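Local coordinates for protein Alpha/beta hydrolase (Pseudomonas aeruginosa PAO1, PDB 4R1D) that probably hydrolyses lipids as a calcium-binding lipase effector (Tle4) of the H2 type VI secretion system, and is captured in complex with Tli4, at residues A207-A219 against A315-A327. Sequence-based numbering, arbitrary orientation.
Sequences AGYNWLQSNRQSA and AIVANSAGALELA
E325 reaches across to S214 and N215 at the N-terminus of helix 215-238, while S320, N-cap of the short helix 321-324, grips the loop that leads into helix 215-238. That loop follows strand 201-206, an outer strand of the parallel sheet in this alpha/beta-hydrolase fold, so the contact ties the core to the segment after helix 310-317. Followed outward, the E325 side chain leaves with CG beside its own backbone N (chi1 -81°) and then runs extended toward the first turn of helix 215-238. CB passes alongside the N215 side chain, and beyond it the carboxylate carbon CD of E325 lies 3.4 Å from S214 OG. At the tip the two oxygens part company. N215 N donates to E325 OE1 at 2.8 Å, meeting its syn lone pair in a nearly straight bond of 164°; OE2 receives the hydroxyl of S214, OG to OE2 being a very short 2.5 Å. S214 OG, turned opposite its own backbone N (chi1 -177°), also accepts from R216 N as N-cap of helix 215-238. The carboxylate adds a second acceptor at the helix start, and its negative charge probably suits the positive end of the helix dipole. The E325 side chain also touches I411 and F414 of helix 400-421, where R216 pairs with E417. Farther along, A321 CB rests against the S214 backbone, and G322 brings its bare CA within 3.3 Å of W211 O, a CA-H...O contact. L212 CD2 lies against the S320 side chain. The carbonyl oxygen of L212 is held twice: G322 N approaches from above the carbonyl plane, whereas S320 OG donates within that plane, on a lone pair, 2.7 Å from L212 O.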
loop_
_atom_site.group_PDB
_atom_site.type_symbol
_atom_site.label_atom_id
_atom_site.label_comp_id
_atom_site.label_asym_id
_atom_site.label_seq_id
_atom_site.Cartn_x
_atom_site.Cartn_y
_atom_site.Cartn_z
ATOM N N ALA A 207 7.310 -1.076 12.637
ATOM C CA ALA A 207 7.457 0.040 11.710
ATOM C C ALA A 207 6.599 -0.133 10.467
ATOM O O ALA A 207 7.114 -0.248 9.352
ATOM C CB ALA A 207 8.920 0.220 11.324
ATOM N N GLY A 208 5.284 -0.149 10.651
ATOM C CA GLY A 208 4.387 -0.169 9.503
ATOM C C GLY A 208 4.677 1.035 8.615
ATOM O O GLY A 208 5.151 2.076 9.095
ATOM N N TYR A 209 4.390 0.913 7.321
ATOM C CA TYR A 209 4.711 1.983 6.387
ATOM C C TYR A 209 3.739 2.027 5.212
ATOM O O TYR A 209 3.039 1.060 4.922
ATOM C CB TYR A 209 6.156 1.864 5.899
ATOM C CG TYR A 209 6.412 0.597 5.102
ATOM C CD1 TYR A 209 6.851 -0.560 5.725
ATOM C CD2 TYR A 209 6.234 0.575 3.731
ATOM C CE1 TYR A 209 7.075 -1.713 5.003
ATOM C CE2 TYR A 209 6.462 -0.582 2.992
ATOM C CZ TYR A 209 6.883 -1.715 3.636
ATOM O OH TYR A 209 7.112 -2.865 2.901
ATOM N N ASN A 210 3.696 3.175 4.557
ATOM C CA ASN A 210 2.814 3.386 3.431
ATOM C C ASN A 210 3.400 2.671 2.222
ATOM O O ASN A 210 4.256 3.213 1.537
ATOM C CB ASN A 210 2.667 4.888 3.186
ATOM C CG ASN A 210 1.912 5.211 1.910
ATOM O OD1 ASN A 210 1.394 4.321 1.226
ATOM N ND2 ASN A 210 1.819 6.509 1.599
ATOM N N TRP A 211 2.944 1.444 1.994
ATOM C CA TRP A 211 3.508 0.580 0.949
ATOM C C TRP A 211 3.167 1.035 -0.476
ATOM O O TRP A 211 3.753 0.553 -1.441
ATOM C CB TRP A 211 3.105 -0.886 1.190
ATOM C CG TRP A 211 1.630 -1.070 1.381
ATOM C CD1 TRP A 211 0.946 -1.113 2.574
ATOM C CD2 TRP A 211 0.650 -1.205 0.350
ATOM N NE1 TRP A 211 -0.397 -1.278 2.337
ATOM C CE2 TRP A 211 -0.605 -1.339 0.980
ATOM C CE3 TRP A 211 0.714 -1.245 -1.049
ATOM C CZ2 TRP A 211 -1.792 -1.494 0.261
ATOM C CZ3 TRP A 211 -0.476 -1.400 -1.767
ATOM C CH2 TRP A 211 -1.709 -1.521 -1.107
ATOM N N LEU A 212 2.232 1.972 -0.619
ATOM C CA LEU A 212 1.921 2.509 -1.947
ATOM C C LEU A 212 2.995 3.467 -2.457
ATOM O O LEU A 212 3.219 3.600 -3.668
ATOM C CB LEU A 212 0.570 3.222 -1.925
ATOM C CG LEU A 212 -0.621 2.270 -1.822
ATOM C CD1 LEU A 212 -1.852 3.035 -1.376
ATOM C CD2 LEU A 212 -0.854 1.618 -3.199
ATOM N N GLN A 213 3.654 4.161 -1.536
ATOM C CA GLN A 213 4.653 5.126 -1.945
ATOM C C GLN A 213 5.959 4.401 -2.218
ATOM O O GLN A 213 6.101 3.224 -1.878
ATOM C CB GLN A 213 4.864 6.164 -0.845
ATOM C CG GLN A 213 5.727 5.646 0.297
ATOM C CD GLN A 213 5.755 6.598 1.471
ATOM O OE1 GLN A 213 5.294 7.749 1.366
ATOM N NE2 GLN A 213 6.283 6.130 2.602
ATOM N N SER A 214 6.917 5.105 -2.823
ATOM C CA SER A 214 8.232 4.515 -3.057
ATOM C C SER A 214 8.851 4.020 -1.766
ATOM O O SER A 214 8.782 4.680 -0.735
ATOM C CB SER A 214 9.201 5.519 -3.694
ATOM O OG SER A 214 10.439 4.883 -3.966
ATOM N N ASN A 215 9.478 2.854 -1.829
ATOM C CA ASN A 215 10.223 2.360 -0.694
ATOM C C ASN A 215 11.363 3.290 -0.307
ATOM O O ASN A 215 11.819 3.287 0.833
ATOM C CB ASN A 215 10.687 0.928 -0.973
ATOM C CG ASN A 215 9.517 -0.002 -1.137
ATOM O OD1 ASN A 215 9.219 -0.478 -2.241
ATOM N ND2 ASN A 215 8.797 -0.225 -0.048
ATOM N N ARG A 216 11.800 4.104 -1.262
ATOM C CA ARG A 216 12.743 5.169 -0.971
ATOM C C ARG A 216 12.202 6.100 0.111
ATOM O O ARG A 216 12.929 6.474 1.035
ATOM C CB ARG A 216 13.047 5.972 -2.237
ATOM C CG ARG A 216 14.205 6.937 -2.069
ATOM C CD ARG A 216 14.275 7.931 -3.223
ATOM N NE ARG A 216 14.588 7.300 -4.506
ATOM C CZ ARG A 216 15.814 6.945 -4.889
ATOM N NH1 ARG A 216 16.849 7.129 -4.078
ATOM N NH2 ARG A 216 16.006 6.402 -6.086
ATOM N N GLN A 217 10.934 6.490 -0.007
ATOM C CA GLN A 217 10.338 7.393 0.972
ATOM C C GLN A 217 9.984 6.659 2.275
ATOM O O GLN A 217 10.087 7.219 3.366
ATOM C CB GLN A 217 9.096 8.092 0.398
ATOM C CG GLN A 217 8.436 9.001 1.411
ATOM C CD GLN A 217 9.318 10.179 1.791
ATOM O OE1 GLN A 217 9.920 10.819 0.929
ATOM N NE2 GLN A 217 9.403 10.465 3.089
ATOM N N SER A 218 9.580 5.397 2.158
ATOM C CA SER A 218 9.278 4.609 3.349
ATOM C C SER A 218 10.494 4.444 4.260
ATOM O O SER A 218 10.372 4.348 5.493
ATOM C CB SER A 218 8.676 3.254 2.969
ATOM O OG SER A 218 7.373 3.423 2.434
ATOM N N ALA A 219 11.676 4.383 3.664
ATOM C CA ALA A 219 12.905 4.334 4.453
ATOM C C ALA A 219 12.993 5.581 5.331
ATOM O O ALA A 219 13.330 5.495 6.514
ATOM C CB ALA A 219 14.130 4.240 3.548
ATOM N N ALA A 315 -5.086 -0.646 -12.443
ATOM C CA ALA A 315 -5.563 0.669 -12.018
ATOM C C ALA A 315 -4.874 1.157 -10.747
ATOM O O ALA A 315 -4.667 2.353 -10.565
ATOM C CB ALA A 315 -7.075 0.647 -11.803
ATOM N N ILE A 316 -4.565 0.227 -9.855
ATOM C CA ILE A 316 -3.873 0.582 -8.619
ATOM C C ILE A 316 -2.343 0.516 -8.757
ATOM O O ILE A 316 -1.634 1.506 -8.503
ATOM C CB ILE A 316 -4.389 -0.280 -7.459
ATOM C CG1 ILE A 316 -5.908 -0.143 -7.352
ATOM C CG2 ILE A 316 -3.715 0.118 -6.147
ATOM C CD1 ILE A 316 -6.534 -1.130 -6.395
ATOM N N VAL A 317 -1.834 -0.629 -9.202
ATOM C CA VAL A 317 -0.399 -0.856 -9.204
ATOM C C VAL A 317 0.350 0.102 -10.128
ATOM O O VAL A 317 1.416 0.592 -9.780
ATOM C CB VAL A 317 -0.077 -2.327 -9.577
ATOM C CG1 VAL A 317 1.426 -2.541 -9.709
ATOM C CG2 VAL A 317 -0.662 -3.266 -8.519
ATOM N N ALA A 318 -0.208 0.379 -11.305
ATOM C CA ALA A 318 0.502 1.185 -12.299
ATOM C C ALA A 318 0.636 2.639 -11.873
ATOM O O ALA A 318 1.364 3.406 -12.499
ATOM C CB ALA A 318 -0.171 1.078 -13.699
ATOM N N ASN A 319 -0.055 3.008 -10.795
ATOM C CA ASN A 319 0.062 4.358 -10.217
ATOM C C ASN A 319 0.835 4.435 -8.905
ATOM O O ASN A 319 0.918 5.506 -8.283
ATOM C CB ASN A 319 -1.330 4.962 -10.017
ATOM C CG ASN A 319 -2.023 5.210 -11.313
ATOM O OD1 ASN A 319 -3.062 4.621 -11.598
ATOM N ND2 ASN A 319 -1.435 6.064 -12.134
ATOM N N SER A 320 1.402 3.307 -8.492
ATOM C CA SER A 320 2.043 3.205 -7.188
ATOM C C SER A 320 3.500 2.806 -7.324
ATOM O O SER A 320 3.813 1.716 -7.809
ATOM C CB SER A 320 1.307 2.188 -6.311
ATOM O OG SER A 320 2.173 1.664 -5.317
ATOM N N ALA A 321 4.388 3.701 -6.891
ATOM C CA ALA A 321 5.822 3.449 -6.959
ATOM C C ALA A 321 6.182 2.263 -6.076
ATOM O O ALA A 321 6.965 1.397 -6.467
ATOM C CB ALA A 321 6.624 4.713 -6.553
ATOM N N GLY A 322 5.595 2.216 -4.883
ATOM C CA GLY A 322 5.859 1.116 -3.969
ATOM C C GLY A 322 5.508 -0.235 -4.566
ATOM O O GLY A 322 6.253 -1.209 -4.393
ATOM N N ALA A 323 4.372 -0.309 -5.257
ATOM C CA ALA A 323 3.925 -1.571 -5.837
ATOM C C ALA A 323 4.774 -1.941 -7.045
ATOM O O ALA A 323 5.206 -3.095 -7.183
ATOM C CB ALA A 323 2.446 -1.501 -6.222
ATOM N N LEU A 324 5.014 -0.957 -7.913
ATOM C CA LEU A 324 5.773 -1.182 -9.139
ATOM C C LEU A 324 7.214 -1.550 -8.847
ATOM O O LEU A 324 7.867 -2.205 -9.661
ATOM C CB LEU A 324 5.764 0.068 -10.027
ATOM C CG LEU A 324 4.510 0.239 -10.872
ATOM C CD1 LEU A 324 4.528 1.593 -11.572
ATOM C CD2 LEU A 324 4.360 -0.907 -11.881
ATOM N N GLU A 325 7.720 -1.114 -7.697
ATOM C CA GLU A 325 9.105 -1.401 -7.336
ATOM C C GLU A 325 9.353 -2.890 -7.095
ATOM O O GLU A 325 10.496 -3.322 -7.007
ATOM C CB GLU A 325 9.556 -0.557 -6.141
ATOM C CG GLU A 325 9.952 0.862 -6.539
ATOM C CD GLU A 325 10.001 1.822 -5.365
ATOM O OE1 GLU A 325 9.882 1.358 -4.211
ATOM O OE2 GLU A 325 10.155 3.039 -5.609
ATOM N N LEU A 326 8.281 -3.670 -7.004
ATOM C CA LEU A 326 8.409 -5.121 -6.920
ATOM C C LEU A 326 8.768 -5.737 -8.277
ATOM O O LEU A 326 9.125 -6.910 -8.358
ATOM C CB LEU A 326 7.104 -5.735 -6.409
ATOM C CG LEU A 326 6.987 -7.263 -6.379
ATOM C CD1 LEU A 326 8.011 -7.846 -5.403
ATOM C CD2 LEU A 326 5.576 -7.714 -6.013
ATOM N N ALA A 327 8.659 -4.954 -9.346
ATOM C CA ALA A 327 8.926 -5.489 -10.684
ATOM C C ALA A 327 10.380 -5.959 -10.782
ATOM O O ALA A 327 11.257 -5.375 -10.153
ATOM C CB ALA A 327 8.635 -4.442 -11.724
#